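Local coordinates for protein shikimate 5-dehydrogenase (Mycobacterium fortuitum subsp. fortuitum DSM 46621, PDB 4XIJ) that probably catalyses the NADP-dependent interconversion of shikimate and 3-dehydroshikimate, the fourth step of chorismate biosynthesis, at residues 58-63 with 98-103. Numbering follows the deposited sequence. Where two conformers were deposited one is given.
With SO4 (sulfate ion), chain E.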
loop_
_atom_site.group_PDB
_atom_site.type_symbol
_atom_site.label_atom_id
_atom_site.label_comp_id
_atom_site.label_asym_id
_atom_site.label_seq_id
_atom_site.Cartn_x
_atom_site.Cartn_y
_atom_site.Cartn_z
ATOM N N GLY A 58 -18.121 15.215 -3.190
ATOM C CA GLY A 58 -18.431 16.465 -3.859
ATOM C C GLY A 58 -17.278 17.003 -4.672
ATOM O O GLY A 58 -17.458 17.554 -5.752
ATOM N N LEU A 59 -16.070 16.843 -4.157
ATOM C CA LEU A 59 -14.894 17.330 -4.850
ATOM C C LEU A 59 -14.741 16.586 -6.192
ATOM O O LEU A 59 -14.584 17.202 -7.261
ATOM C CB LEU A 59 -13.666 17.108 -3.966
ATOM C CG LEU A 59 -12.351 17.541 -4.596
ATOM C CD1 LEU A 59 -12.403 19.022 -4.839
ATOM C CD2 LEU A 59 -11.212 17.183 -3.685
ATOM N N VAL A 60 -14.740 15.249 -6.147
ATOM C CA VAL A 60 -14.491 14.485 -7.372
ATOM C C VAL A 60 -15.641 14.645 -8.364
ATOM O O VAL A 60 -15.400 14.714 -9.574
ATOM C CB VAL A 60 -14.239 12.995 -7.046
ATOM C CG1 VAL A 60 -13.827 12.230 -8.286
ATOM C CG2 VAL A 60 -13.077 12.872 -5.999
ATOM N N SER A 61 -16.872 14.774 -7.849
ATOM C CA SER A 61 -18.038 14.884 -8.712
ATOM C C SER A 61 -17.944 16.098 -9.592
ATOM O O SER A 61 -18.439 16.062 -10.701
ATOM C CB SER A 61 -19.350 15.001 -7.917
ATOM O OG SER A 61 -19.649 13.824 -7.172
ATOM N N ALA A 62 -17.286 17.152 -9.110
ATOM C CA ALA A 62 -17.235 18.409 -9.849
ATOM C C ALA A 62 -16.104 18.499 -10.898
ATOM O O ALA A 62 -16.051 19.477 -11.693
ATOM C CB ALA A 62 -17.117 19.553 -8.858
ATOM N N LEU A 63 -15.230 17.496 -10.933
ATOM C CA LEU A 63 -14.047 17.579 -11.799
ATOM C C LEU A 63 -14.420 17.366 -13.262
ATOM O O LEU A 63 -15.134 16.401 -13.602
ATOM C CB LEU A 63 -12.974 16.565 -11.381
ATOM C CG LEU A 63 -12.464 16.687 -9.953
ATOM C CD1 LEU A 63 -11.455 15.550 -9.719
ATOM C CD2 LEU A 63 -11.810 18.055 -9.682
ATOM N N ASN A 98 -7.290 3.520 -2.899
ATOM C CA ASN A 98 -6.349 4.630 -2.877
ATOM C C ASN A 98 -6.156 5.269 -4.255
ATOM O O ASN A 98 -5.260 6.083 -4.428
ATOM C CB ASN A 98 -4.986 4.173 -2.337
ATOM C CG ASN A 98 -4.205 3.364 -3.378
ATOM O OD1 ASN A 98 -4.809 2.719 -4.222
ATOM N ND2 ASN A 98 -2.880 3.427 -3.350
ATOM N N THR A 99 -7.000 4.894 -5.214
ATOM C CA THR A 99 -6.829 5.295 -6.608
ATOM C C THR A 99 -8.177 5.462 -7.255
ATOM O O THR A 99 -9.059 4.606 -7.090
ATOM C CB THR A 99 -6.046 4.246 -7.430
ATOM O OG1 THR A 99 -4.800 3.935 -6.780
ATOM C CG2 THR A 99 -5.718 4.766 -8.872
ATOM N N LEU A 100 -8.333 6.572 -7.980
ATOM C CA LEU A 100 -9.544 6.800 -8.795
ATOM C C LEU A 100 -9.091 7.114 -10.194
ATOM O O LEU A 100 -8.268 8.010 -10.378
ATOM C CB LEU A 100 -10.392 7.938 -8.224
ATOM C CG LEU A 100 -11.096 7.629 -6.897
ATOM C CD1 LEU A 100 -11.609 8.929 -6.254
ATOM C CD2 LEU A 100 -12.213 6.615 -7.143
ATOM N N VAL A 101 -9.570 6.330 -11.156
ATOM C CA VAL A 101 -9.129 6.520 -12.538
ATOM C C VAL A 101 -10.306 6.916 -13.414
ATOM O O VAL A 101 -11.343 6.255 -13.384
ATOM C CB VAL A 101 -8.484 5.249 -13.141
ATOM C CG1 VAL A 101 -7.934 5.553 -14.601
ATOM C CG2 VAL A 101 -7.365 4.782 -12.234
ATOM N N ARG A 102 -10.155 7.953 -14.236
ATOM C CA ARG A 102 -11.218 8.300 -15.159
ATOM C C ARG A 102 -11.320 7.245 -16.301
ATOM O O ARG A 102 -10.316 6.836 -16.927
ATOM C CB ARG A 102 -10.967 9.687 -15.731
ATOM C CG ARG A 102 -12.244 10.389 -16.291
ATOM C CD ARG A 102 -13.204 10.622 -15.157
ATOM N NE ARG A 102 -14.260 11.594 -15.413
ATOM C CZ ARG A 102 -14.074 12.921 -15.415
ATOM N NH1 ARG A 102 -15.111 13.724 -15.637
ATOM N NH2 ARG A 102 -12.855 13.458 -15.223
ATOM N N MET A 103 -12.542 6.775 -16.514
ATOM C CA MET A 103 -12.845 5.795 -17.555
ATOM C C MET A 103 -13.065 6.470 -18.868
ATOM O O MET A 103 -13.417 7.674 -18.888
ATOM C CB MET A 103 -14.068 4.980 -17.154
ATOM C CG MET A 103 -13.840 4.034 -15.984
ATOM S SD MET A 103 -12.484 2.896 -16.300
ATOM C CE MET A 103 -11.158 3.841 -15.585
HETATM S S SO4 E . -1.373 5.825 0.088
HETATM O O1 SO4 E . 0.077 5.556 0.282
HETATM O O2 SO4 E . -1.921 6.156 1.441
HETATM O O3 SO4 E . -1.619 6.976 -0.829
HETATM O O4 SO4 E . -1.897 4.667 -0.648
#
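The guanidinium of R102 meets the backbone carbonyl of L63 obliquely, with NH1 3.4 Å from L63 O in a weak hydrogen bond bent to 128° at the hydrogen. The strongest polar partner of the flat group is the carbonyl of W67, bonded by NH2, which also donates to that of G64, while NE donates to that of G106. Three nitrogens thus meet four backbone carbonyls, joining the turn after helix 56-61, the start of strand 67-72 and the loop after strand 99-102. The side chain gets there by a bend at its second torsion (chi2 64°). Deeper in, the contact turns apolar: CG2 of V60 lies 4.2 Å from CD1 of L100, both residues buried. At the far end of the strand, N98 ND2 donates to O4 of a sulfate, also held by K77 and T73, at 3.1 Å, while its OD1 accepts T99 OG1 and T113 N. The example illustrates a helix laid on a mixed sheet, here in the substrate-binding domain of the shikimate dehydrogenase family. Helix 56-61 sets V60 against strand 99-102 beside helix 77-83; L70 of strand 67-72 and W108 of strand 108-111 also touch both V60 and L100, whereas V101 faces helix 246-261.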